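Local coordinates for protein glycosyltransferase Gtf1 (Streptococcus pneumoniae, PDB 4PQG) that belongs to the GT-B glycosyltransferases, holds uridine-5'-diphosphate between two Rossmann-like domains and carries an additional extended beta-sheet domain, at residues 27-32 against 45-50; 101-106 against 110-115; 351-356 against 467-472. All coordinates share one frame; numbering follows the deposited sequence.

Contact 1 (27-32 against 45-50). With UDP (uridine-5'-diphosphate), chain C.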
loop_
_atom_site.group_PDB
_atom_site.type_symbol
_atom_site.label_atom_id
_atom_site.label_comp_id
_atom_site.label_asym_id
_atom_site.label_seq_id
_atom_site.Cartn_x
_atom_site.Cartn_y
_atom_site.Cartn_z
ATOM N N TYR A 27 2.762 -1.429 2.727
ATOM C CA TYR A 27 4.131 -1.684 3.199
ATOM C C TYR A 27 4.154 -2.124 4.674
ATOM O O TYR A 27 4.939 -3.011 5.049
ATOM C CB TYR A 27 5.055 -0.490 2.917
ATOM C CG TYR A 27 5.467 -0.475 1.468
ATOM C CD1 TYR A 27 6.550 -1.230 1.037
ATOM C CD2 TYR A 27 4.734 0.242 0.513
ATOM C CE1 TYR A 27 6.914 -1.252 -0.296
ATOM C CE2 TYR A 27 5.092 0.228 -0.828
ATOM C CZ TYR A 27 6.179 -0.531 -1.219
ATOM O OH TYR A 27 6.560 -0.569 -2.520
ATOM N N ALA A 28 3.304 -1.506 5.496
ATOM C CA ALA A 28 3.143 -1.928 6.890
ATOM C C ALA A 28 2.747 -3.402 6.986
ATOM O O ALA A 28 3.213 -4.129 7.878
ATOM C CB ALA A 28 2.104 -1.074 7.603
ATOM N N GLN A 29 1.860 -3.831 6.094
ATOM C CA GLN A 29 1.458 -5.233 6.046
ATOM C C GLN A 29 2.650 -6.109 5.675
ATOM O O GLN A 29 2.823 -7.200 6.222
ATOM C CB GLN A 29 0.341 -5.452 5.030
ATOM C CG GLN A 29 -1.040 -4.971 5.438
ATOM C CD GLN A 29 -2.128 -5.663 4.623
ATOM O OE1 GLN A 29 -2.044 -5.737 3.395
ATOM N NE2 GLN A 29 -3.123 -6.214 5.309
ATOM N N ALA A 30 3.462 -5.635 4.735
ATOM C CA ALA A 30 4.654 -6.352 4.337
ATOM C C ALA A 30 5.653 -6.412 5.496
ATOM O O ALA A 30 6.249 -7.465 5.738
ATOM C CB ALA A 30 5.283 -5.737 3.101
ATOM N N TYR A 31 5.830 -5.305 6.224
ATOM C CA TYR A 31 6.657 -5.362 7.434
ATOM C C TYR A 31 6.135 -6.438 8.399
ATOM O O TYR A 31 6.905 -7.281 8.859
ATOM C CB TYR A 31 6.733 -4.010 8.139
ATOM C CG TYR A 31 7.808 -3.081 7.599
ATOM C CD1 TYR A 31 9.156 -3.258 7.945
ATOM C CD2 TYR A 31 7.475 -2.012 6.767
ATOM C CE1 TYR A 31 10.140 -2.388 7.474
ATOM C CE2 TYR A 31 8.447 -1.150 6.271
ATOM C CZ TYR A 31 9.782 -1.341 6.627
ATOM O OH TYR A 31 10.747 -0.473 6.143
ATOM N N ARG A 32 4.832 -6.408 8.685
ATOM C CA ARG A 32 4.180 -7.362 9.599
ATOM C C ARG A 32 4.387 -8.816 9.161
ATOM O O ARG A 32 4.639 -9.700 9.998
ATOM C CB ARG A 32 2.688 -7.060 9.717
ATOM C CG ARG A 32 2.003 -7.669 10.941
ATOM C CD ARG A 32 0.505 -7.434 10.920
ATOM N NE ARG A 32 0.200 -6.007 10.790
ATOM C CZ ARG A 32 -0.816 -5.516 10.086
ATOM N NH1 ARG A 32 -0.989 -4.208 10.011
ATOM N NH2 ARG A 32 -1.643 -6.328 9.434
ATOM N N PHE A 45 -2.446 -12.775 4.377
ATOM C CA PHE A 45 -2.809 -11.418 4.012
ATOM C C PHE A 45 -3.844 -11.461 2.895
ATOM O O PHE A 45 -3.574 -11.886 1.774
ATOM C CB PHE A 45 -1.563 -10.598 3.676
ATOM C CG PHE A 45 -0.645 -10.429 4.860
ATOM C CD1 PHE A 45 -0.688 -9.275 5.626
ATOM C CD2 PHE A 45 0.221 -11.449 5.235
ATOM C CE1 PHE A 45 0.137 -9.119 6.744
ATOM C CE2 PHE A 45 1.038 -11.315 6.351
ATOM C CZ PHE A 45 0.997 -10.151 7.109
ATOM N N ILE A 46 -5.054 -11.074 3.263
ATOM C CA ILE A 46 -6.236 -11.185 2.412
ATOM C C ILE A 46 -6.459 -9.835 1.730
ATOM O O ILE A 46 -6.490 -8.808 2.398
ATOM C CB ILE A 46 -7.475 -11.530 3.273
ATOM C CG1 ILE A 46 -7.287 -12.895 3.966
ATOM C CG2 ILE A 46 -8.761 -11.479 2.435
ATOM C CD1 ILE A 46 -8.071 -13.037 5.253
ATOM N N PHE A 47 -6.613 -9.851 0.409
ATOM C CA PHE A 47 -7.044 -8.673 -0.350
ATOM C C PHE A 47 -8.423 -8.914 -0.963
ATOM O O PHE A 47 -8.655 -9.955 -1.583
ATOM C CB PHE A 47 -6.012 -8.352 -1.422
ATOM C CG PHE A 47 -4.630 -8.135 -0.863
ATOM C CD1 PHE A 47 -4.215 -6.861 -0.487
ATOM C CD2 PHE A 47 -3.768 -9.215 -0.670
ATOM C CE1 PHE A 47 -2.956 -6.663 0.057
ATOM C CE2 PHE A 47 -2.506 -9.026 -0.125
ATOM C CZ PHE A 47 -2.096 -7.748 0.221
ATOM N N THR A 48 -9.330 -7.952 -0.776
ATOM C CA THR A 48 -10.742 -8.128 -1.174
ATOM C C THR A 48 -11.139 -7.455 -2.485
ATOM O O THR A 48 -12.227 -7.749 -3.033
ATOM C CB THR A 48 -11.718 -7.672 -0.066
ATOM O OG1 THR A 48 -11.462 -6.302 0.260
ATOM C CG2 THR A 48 -11.564 -8.538 1.193
ATOM N N ASP A 49 -10.283 -6.551 -2.985
ATOM C CA ASP A 49 -10.523 -5.877 -4.260
ATOM C C ASP A 49 -10.403 -6.826 -5.432
ATOM O O ASP A 49 -9.608 -7.761 -5.418
ATOM C CB ASP A 49 -9.536 -4.731 -4.493
ATOM C CG ASP A 49 -9.870 -3.478 -3.699
ATOM O OD1 ASP A 49 -10.890 -3.427 -2.963
ATOM O OD2 ASP A 49 -9.081 -2.530 -3.819
ATOM N N MET A 50 -11.180 -6.552 -6.472
ATOM C CA MET A 50 -10.996 -7.216 -7.756
ATOM C C MET A 50 -9.726 -6.642 -8.425
ATOM O O MET A 50 -9.652 -5.445 -8.721
ATOM C CB MET A 50 -12.251 -7.012 -8.622
ATOM C CG MET A 50 -12.124 -7.537 -10.056
ATOM S SD MET A 50 -11.985 -9.340 -10.055
ATOM C CE MET A 50 -13.613 -9.826 -9.467
HETATM N N1 UDP C . 7.999 3.540 -0.953
HETATM C C2 UDP C . 8.744 2.774 -1.876
HETATM N N3 UDP C . 9.259 3.370 -2.942
HETATM C C4 UDP C . 9.096 4.678 -3.190
HETATM C C5 UDP C . 8.358 5.470 -2.305
HETATM C C6 UDP C . 7.816 4.859 -1.168
HETATM O O2 UDP C . 8.939 1.546 -1.698
HETATM O O4 UDP C . 9.617 5.162 -4.219
HETATM C "C1'" UDP C . 7.476 2.859 0.241
HETATM C "C2'" UDP C . 8.318 3.270 1.446
HETATM O "O2'" UDP C . 9.508 2.478 1.625
HETATM C "C3'" UDP C . 7.376 3.139 2.631
HETATM C "C4'" UDP C . 5.989 3.301 2.014
HETATM O "O4'" UDP C . 6.156 3.278 0.587
HETATM O "O3'" UDP C . 7.482 1.838 3.220
HETATM C "C5'" UDP C . 5.326 4.625 2.390
HETATM O "O5'" UDP C . 4.941 4.563 3.752
HETATM P PA UDP C . 4.754 5.891 4.632
HETATM O O1A UDP C . 4.323 5.493 6.018
HETATM O O2A UDP C . 6.021 6.697 4.473
HETATM O O3A UDP C . 3.691 6.827 3.859
HETATM P PB UDP C . 2.143 6.590 3.486
HETATM O O1B UDP C . 1.494 7.923 3.783
HETATM O O2B UDP C . 2.154 6.201 2.016
HETATM O O3B UDP C . 1.639 5.512 4.427
HETATM O O HOH W 1 -3.776 -8.194 3.283
#
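Gln-29 and Phe-45 mark the nearest approach of helix 27-32 to strand 45-47, their CA atoms 7.8 Å apart. The short axes run roughly antiparallel, at 154°, and approach to 10.9 Å, so side chains must bridge the gap. Gln-29 does most of this. With CG anti to the carbonyl carbon (chi1 -75°) and the chain extended beyond it, its amide slides past Phe-45 and Phe-47, nearly perpendicular to both rings. NE2 lies at the edge of the Phe-45 ring, in its plane, 3.9 Å from CD1, while OE1 stands 3.6 Å from CE1 of Phe-47. The backbone meets Phe-45 obliquely: Gln-29 O is 3.3 Å from CE1 of Phe-45.

This is the helix and second strand of a beta-alpha-beta unit, strand 10-15, helix 24-38 and strand 42-47, which opens the N-terminal Rossmann-like domain. A buried glutamine suits such an interface because its amide can be satisfied at both ends: NE2 donates to Asp-227 and to a water 2.9 Å away, and OE1 accepts from Asn-15. That water lies over one face of Phe-47, offset toward the rim, and also reaches the carbonyl of Ile-46. Arg-32 approaches the Phe-45 ring obliquely and more loosely, its carbonyl carbon near CZ and NH2 near CE1; NH2 also forms a salt bridge with Asp-227. Nearer the ligand, Tyr-27 presents one ring face to the ribose of UDP, whose C1' sits 3.7 Å above the ring plane, over its centre; the Tyr-27 hydroxyl is hydrogen-bonded to His-392.

Contact 2 (101-106 against 110-115)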
loop_
_atom_site.group_PDB
_atom_site.type_symbol
_atom_site.label_atom_id
_atom_site.label_comp_id
_atom_site.label_asym_id
_atom_site.label_seq_id
_atom_site.Cartn_x
_atom_site.Cartn_y
_atom_site.Cartn_z
ATOM N N SER A 101 -2.609 -15.480 -39.126
ATOM C CA SER A 101 -2.036 -14.927 -40.350
ATOM C C SER A 101 -0.762 -14.124 -40.095
ATOM O O SER A 101 0.242 -14.302 -40.793
ATOM C CB SER A 101 -3.061 -14.088 -41.107
ATOM O OG SER A 101 -3.425 -12.945 -40.368
ATOM N N HIS A 102 -0.794 -13.255 -39.088
ATOM C CA HIS A 102 0.350 -12.397 -38.770
ATOM C C HIS A 102 0.142 -11.707 -37.455
ATOM O O HIS A 102 -0.946 -11.770 -36.882
ATOM C CB HIS A 102 0.558 -11.355 -39.866
ATOM C CG HIS A 102 -0.579 -10.374 -39.996
ATOM N ND1 HIS A 102 -1.811 -10.737 -40.418
ATOM C CD2 HIS A 102 -0.637 -9.001 -39.744
ATOM C CE1 HIS A 102 -2.616 -9.654 -40.441
ATOM N NE2 HIS A 102 -1.899 -8.592 -40.028
ATOM N N ARG A 103 1.182 -11.025 -36.982
ATOM C CA ARG A 103 1.139 -10.324 -35.703
ATOM C C ARG A 103 1.483 -8.842 -35.826
ATOM O O ARG A 103 1.938 -8.374 -36.875
ATOM C CB ARG A 103 2.103 -10.979 -34.718
ATOM C CG ARG A 103 2.012 -12.485 -34.712
ATOM C CD ARG A 103 2.931 -13.105 -33.690
ATOM N NE ARG A 103 2.466 -14.451 -33.394
ATOM C CZ ARG A 103 2.922 -15.210 -32.408
ATOM N NH1 ARG A 103 3.880 -14.762 -31.604
ATOM N NH2 ARG A 103 2.414 -16.422 -32.226
ATOM N N GLU A 104 1.230 -8.108 -34.746
ATOM C CA GLU A 104 1.782 -6.775 -34.550
ATOM C C GLU A 104 2.195 -6.674 -33.092
ATOM O O GLU A 104 1.434 -7.047 -32.198
ATOM C CB GLU A 104 0.753 -5.691 -34.861
ATOM C CG GLU A 104 0.634 -5.327 -36.324
ATOM C CD GLU A 104 -0.681 -4.643 -36.646
ATOM O OE1 GLU A 104 -1.126 -4.757 -37.810
ATOM O OE2 GLU A 104 -1.279 -4.002 -35.742
ATOM N N LYS A 105 3.406 -6.189 -32.859
ATOM C CA LYS A 105 3.885 -5.955 -31.511
ATOM C C LYS A 105 4.117 -4.467 -31.286
ATOM O O LYS A 105 4.552 -3.750 -32.186
ATOM C CB LYS A 105 5.160 -6.742 -31.254
ATOM C CG LYS A 105 5.493 -6.927 -29.788
ATOM C CD LYS A 105 6.668 -7.874 -29.647
ATOM C CE LYS A 105 7.051 -8.081 -28.196
ATOM N NZ LYS A 105 7.548 -6.824 -27.567
ATOM N N ASN A 106 3.788 -4.020 -30.080
ATOM C CA ASN A 106 3.976 -2.647 -29.663
ATOM C C ASN A 106 4.193 -2.681 -28.157
ATOM O O ASN A 106 3.230 -2.670 -27.384
ATOM C CB ASN A 106 2.749 -1.812 -30.028
ATOM C CG ASN A 106 3.002 -0.319 -29.946
ATOM O OD1 ASN A 106 3.778 0.157 -29.113
ATOM N ND2 ASN A 106 2.337 0.437 -30.816
ATOM N N LEU A 110 0.753 -7.422 -27.815
ATOM C CA LEU A 110 0.910 -8.280 -28.990
ATOM C C LEU A 110 -0.443 -8.641 -29.585
ATOM O O LEU A 110 -1.255 -9.336 -28.959
ATOM C CB LEU A 110 1.705 -9.544 -28.647
ATOM C CG LEU A 110 2.102 -10.502 -29.784
ATOM C CD1 LEU A 110 3.240 -9.929 -30.635
ATOM C CD2 LEU A 110 2.509 -11.867 -29.236
ATOM N N ARG A 111 -0.695 -8.153 -30.790
ATOM C CA ARG A 111 -1.938 -8.462 -31.463
ATOM C C ARG A 111 -1.708 -9.533 -32.517
ATOM O O ARG A 111 -0.842 -9.388 -33.385
ATOM C CB ARG A 111 -2.561 -7.204 -32.064
ATOM C CG ARG A 111 -3.969 -7.431 -32.569
ATOM C CD ARG A 111 -4.736 -6.134 -32.671
ATOM N NE ARG A 111 -4.972 -5.540 -31.358
ATOM C CZ ARG A 111 -5.632 -4.403 -31.162
ATOM N NH1 ARG A 111 -6.122 -3.731 -32.202
ATOM N NH2 ARG A 111 -5.802 -3.940 -29.929
ATOM N N VAL A 112 -2.487 -10.609 -32.417
ATOM C CA VAL A 112 -2.389 -11.755 -33.296
ATOM C C VAL A 112 -3.615 -11.771 -34.202
ATOM O O VAL A 112 -4.768 -11.816 -33.739
ATOM C CB VAL A 112 -2.238 -13.059 -32.485
ATOM C CG1 VAL A 112 -2.271 -14.296 -33.378
ATOM C CG2 VAL A 112 -0.955 -13.017 -31.665
ATOM N N PHE A 113 -3.347 -11.693 -35.503
ATOM C CA PHE A 113 -4.391 -11.635 -36.511
ATOM C C PHE A 113 -4.588 -13.002 -37.140
ATOM O O PHE A 113 -3.700 -13.857 -37.105
ATOM C CB PHE A 113 -4.059 -10.586 -37.578
ATOM C CG PHE A 113 -4.086 -9.166 -37.073
ATOM C CD1 PHE A 113 -5.277 -8.443 -37.040
ATOM C CD2 PHE A 113 -2.918 -8.542 -36.640
ATOM C CE1 PHE A 113 -5.304 -7.132 -36.582
ATOM C CE2 PHE A 113 -2.940 -7.227 -36.185
ATOM C CZ PHE A 113 -4.133 -6.524 -36.162
ATOM N N PHE A 114 -5.775 -13.196 -37.698
ATOM C CA PHE A 114 -6.162 -14.457 -38.287
ATOM C C PHE A 114 -6.632 -14.253 -39.731
ATOM O O PHE A 114 -6.899 -13.118 -40.163
ATOM C CB PHE A 114 -7.230 -15.134 -37.421
ATOM C CG PHE A 114 -6.723 -15.561 -36.066
ATOM C CD1 PHE A 114 -6.274 -16.860 -35.851
ATOM C CD2 PHE A 114 -6.677 -14.660 -34.999
ATOM C CE1 PHE A 114 -5.791 -17.256 -34.609
ATOM C CE2 PHE A 114 -6.198 -15.056 -33.756
ATOM C CZ PHE A 114 -5.746 -16.351 -33.565
ATOM N N PHE A 115 -6.696 -15.355 -40.477
ATOM C CA PHE A 115 -7.207 -15.333 -41.850
ATOM C C PHE A 115 -8.701 -15.068 -41.863
ATOM O O PHE A 115 -9.200 -14.369 -42.748
ATOM C CB PHE A 115 -6.869 -16.628 -42.572
ATOM C CG PHE A 115 -5.404 -16.806 -42.806
ATOM C CD1 PHE A 115 -4.751 -16.057 -43.786
ATOM C CD2 PHE A 115 -4.668 -17.698 -42.036
ATOM C CE1 PHE A 115 -3.391 -16.209 -44.000
ATOM C CE2 PHE A 115 -3.307 -17.858 -42.247
ATOM C CZ PHE A 115 -2.667 -17.112 -43.233
#
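Ser-101 to Lys-105 pair with Leu-110 to Phe-114 as the two arms of an antiparallel beta hairpin, their axes 4.7 Å apart. Backbone hydrogen bonds set the ladder. Glu-104 and Arg-111 form a hydrogen-bonded pair, N to O in both directions, flanked by the non-hydrogen-bonded pairs Arg-103 with Val-112 and Lys-105 with Leu-110. Ser-101 and His-102 both face Phe-113 in a classic beta bulge: Ser-101 N donates to Phe-113 O, and Phe-113 N to His-102 O at 2.8 Å.

Aromatic contacts gather round the bulge. His-102 CG lies between its backbone N and carbonyl carbon (chi1 65°), which brings the imidazole over CB of Phe-113, 3.7 Å from the imidazole centroid. The two rings are almost parallel, 10° apart, but offset so that little of one lies over the other. A 2.7 Å hydrogen bond between His-102 ND1 and Ser-101 OG restrains the imidazole. CB of Ser-101 sits over the centre of the Phe-115 ring, a CH-pi contact. The Glu-104 carboxylate leans on Phe-113, CD 3.5 Å from CE2.

On the face carrying Arg-103, Lys-105, Leu-110 and Val-112 the packing is mainly aliphatic. Long stems suit the lysine and arginine: Lys-105 lays CB 3.8 Å from CD1 of Leu-110, and the guanidinium of Arg-103 covers CG2 of Val-112 while NE salt-bridges Glu-100. Buried Leu-110 and Val-112 face Val-89 and Leu-93 of helix 89-93; strand 119-125 pairs with the other edge of 109-114, and 100-106 is an outermost strand of the sheet within the chain.

Contact 3 (351-356 against 467-472)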
loop_
_atom_site.group_PDB
_atom_site.type_symbol
_atom_site.label_atom_id
_atom_site.label_comp_id
_atom_site.label_asym_id
_atom_site.label_seq_id
_atom_site.Cartn_x
_atom_site.Cartn_y
_atom_site.Cartn_z
ATOM N N ILE A 351 14.614 24.978 -4.578
ATOM C CA ILE A 351 14.931 26.032 -5.559
ATOM C C ILE A 351 15.529 27.269 -4.880
ATOM O O ILE A 351 16.502 27.844 -5.372
ATOM C CB ILE A 351 13.695 26.434 -6.408
ATOM C CG1 ILE A 351 13.257 25.265 -7.294
ATOM C CG2 ILE A 351 13.970 27.680 -7.263
ATOM C CD1 ILE A 351 11.829 25.406 -7.791
ATOM N N GLU A 352 14.951 27.645 -3.745
ATOM C CA GLU A 352 15.364 28.818 -2.994
ATOM C C GLU A 352 16.719 28.596 -2.317
ATOM O O GLU A 352 17.620 29.435 -2.439
ATOM C CB GLU A 352 14.273 29.189 -1.981
ATOM C CG GLU A 352 14.517 30.440 -1.155
ATOM C CD GLU A 352 14.399 31.738 -1.951
ATOM O OE1 GLU A 352 13.765 31.751 -3.034
ATOM O OE2 GLU A 352 14.946 32.756 -1.468
ATOM N N ALA A 353 16.871 27.465 -1.632
ATOM C CA ALA A 353 18.121 27.139 -0.950
ATOM C C ALA A 353 19.277 27.020 -1.936
ATOM O O ALA A 353 20.429 27.324 -1.599
ATOM C CB ALA A 353 17.979 25.863 -0.131
ATOM N N HIS A 354 18.958 26.590 -3.154
ATOM C CA HIS A 354 19.936 26.403 -4.222
ATOM C C HIS A 354 20.635 27.694 -4.616
ATOM O O HIS A 354 21.723 27.666 -5.189
ATOM C CB HIS A 354 19.234 25.783 -5.420
ATOM C CG HIS A 354 20.132 25.511 -6.590
ATOM N ND1 HIS A 354 20.260 26.368 -7.612
ATOM C CD2 HIS A 354 20.945 24.425 -6.883
ATOM C CE1 HIS A 354 21.118 25.862 -8.513
ATOM N NE2 HIS A 354 21.535 24.673 -8.066
ATOM N N LYS A 355 20.005 28.828 -4.320
ATOM C CA LYS A 355 20.635 30.138 -4.502
ATOM C C LYS A 355 21.875 30.271 -3.616
ATOM O O LYS A 355 22.869 30.851 -4.026
ATOM C CB LYS A 355 19.651 31.268 -4.183
ATOM C CG LYS A 355 18.477 31.370 -5.137
ATOM C CD LYS A 355 17.361 32.206 -4.529
ATOM C CE LYS A 355 16.211 32.416 -5.507
ATOM N NZ LYS A 355 15.142 33.283 -4.924
ATOM N N GLU A 356 21.798 29.726 -2.409
ATOM C CA GLU A 356 22.868 29.815 -1.426
ATOM C C GLU A 356 23.832 28.634 -1.539
ATOM O O GLU A 356 25.028 28.780 -1.265
ATOM C CB GLU A 356 22.261 29.858 -0.027
ATOM C CG GLU A 356 23.160 30.422 1.058
ATOM C CD GLU A 356 23.001 31.923 1.244
ATOM O OE1 GLU A 356 22.620 32.625 0.279
ATOM O OE2 GLU A 356 23.250 32.405 2.372
ATOM N N ALA A 467 15.755 28.120 4.695
ATOM C CA ALA A 467 16.595 28.582 5.810
ATOM C C ALA A 467 17.153 27.427 6.634
ATOM O O ALA A 467 18.305 27.462 7.074
ATOM C CB ALA A 467 15.816 29.534 6.710
ATOM N N LYS A 468 16.335 26.403 6.852
ATOM C CA LYS A 468 16.758 25.268 7.662
ATOM C C LYS A 468 17.764 24.358 6.959
ATOM O O LYS A 468 18.731 23.884 7.580
ATOM C CB LYS A 468 15.554 24.486 8.194
ATOM C CG LYS A 468 14.907 25.129 9.412
ATOM C CD LYS A 468 15.954 25.375 10.496
ATOM C CE LYS A 468 15.346 25.993 11.727
ATOM N NZ LYS A 468 16.379 26.146 12.785
ATOM N N ILE A 469 17.542 24.117 5.671
ATOM C CA ILE A 469 18.487 23.363 4.855
ATOM C C ILE A 469 19.830 24.086 4.896
ATOM O O ILE A 469 20.844 23.476 5.235
ATOM C CB ILE A 469 18.010 23.212 3.386
ATOM C CG1 ILE A 469 16.783 22.278 3.304
ATOM C CG2 ILE A 469 19.133 22.690 2.502
ATOM C CD1 ILE A 469 15.907 22.496 2.083
ATOM N N CYS A 470 19.817 25.381 4.559
ATOM C CA CYS A 470 21.032 26.201 4.543
ATOM C C CYS A 470 21.758 26.183 5.887
ATOM O O CYS A 470 22.968 26.002 5.923
ATOM C CB CYS A 470 20.708 27.636 4.115
ATOM S SG CYS A 470 20.334 27.770 2.359
ATOM N N GLN A 471 21.009 26.323 6.981
ATOM C CA GLN A 471 21.562 26.258 8.332
ATOM C C GLN A 471 22.273 24.938 8.673
ATOM O O GLN A 471 23.304 24.939 9.369
ATOM C CB GLN A 471 20.481 26.552 9.373
ATOM C CG GLN A 471 20.996 26.576 10.807
ATOM C CD GLN A 471 19.890 26.763 11.822
ATOM O OE1 GLN A 471 18.725 26.934 11.465
ATOM N NE2 GLN A 471 20.247 26.732 13.098
ATOM N N LEU A 472 21.734 23.819 8.185
ATOM C CA LEU A 472 22.314 22.494 8.470
ATOM C C LEU A 472 23.721 22.395 7.897
ATOM O O LEU A 472 24.636 21.883 8.545
ATOM C CB LEU A 472 21.425 21.374 7.893
ATOM C CG LEU A 472 21.800 19.908 8.141
ATOM C CD1 LEU A 472 20.531 19.060 8.108
ATOM C CD2 LEU A 472 22.813 19.390 7.120
#
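With SG anti to its carbonyl carbon (chi1 -73°), Cys-470 directs its sulfur out from helix 467-472 to meet Ala-353 and Glu-356. In Glu-356 it is CG that stands anti to the backbone N (chi1 -160°); this places CG 4.1 Å from SG of Cys-470, and the bend at chi2 carries the carboxylate on past the sulfur, which therefore meets CB and CG. SG lies 3.7 Å from CB of Glu-356 and 3.9 Å from CB of Ala-353, bridging two residues three places apart in the sequence. A backbone hydrogen bond from Glu-356 N to Ala-353 O spans the same interval and holds the two CB atoms on one side of the chain. Ala-353 CB also meets CG2 of Ile-469, at 4.3 Å.

Small residues explain how close the backbones come: the CA atoms of Ala-353 and Cys-470 are 6.3 Å apart, a spacing that a methyl group and a single sulfur fill between them. Ile-469, buried and branched, uses its CG2 branch for Ala-353, and Leu-360 packs against both. The contact is modest, 155 Å² in all, and is made by apolar groups. Charges are dealt with beside it: Lys-355 NZ forms a salt bridge with Glu-352 OE1 at 2.8 Å, approaching from above the carboxylate plane, and OE2 of Glu-356 has a weak hydrogen bond from Gln-474, one turn on from Cys-470.

Helix 458-474 also lies against strands 404-406 and 447-450, through Ile-469, Leu-472 and Lys-468, whereas helix 343-353 connects strands 330-334 and 361-365. The contact thus packs the C-terminal end of helix 343-353 and the residues after it against helix 458-474, in the alpha/beta layering of the C-terminal Rossmann-like domain of a GT-B glycosyltransferase.

How the contacts relate
The three contacts follow one another along the chain and sample three parts of the protein, none touching another. Contact 1 belongs to the N-terminal Rossmann-like domain and carries Tyr-27, which is part of the UDP pocket. Contact 3 belongs to the C-terminal one, which supplies, among others, Arg-336, Lys-341 and Glu-420 to UDP; contact 3 itself is framework packing that holds none of these residues, and its nearest atoms are about 22 Å from those of contact 1. Contact 2 lies at an edge of the extended beta-sheet domain, its centre about 38 Å from that of contact 1 and about 56 Å from that of contact 3, the widest separation of the three.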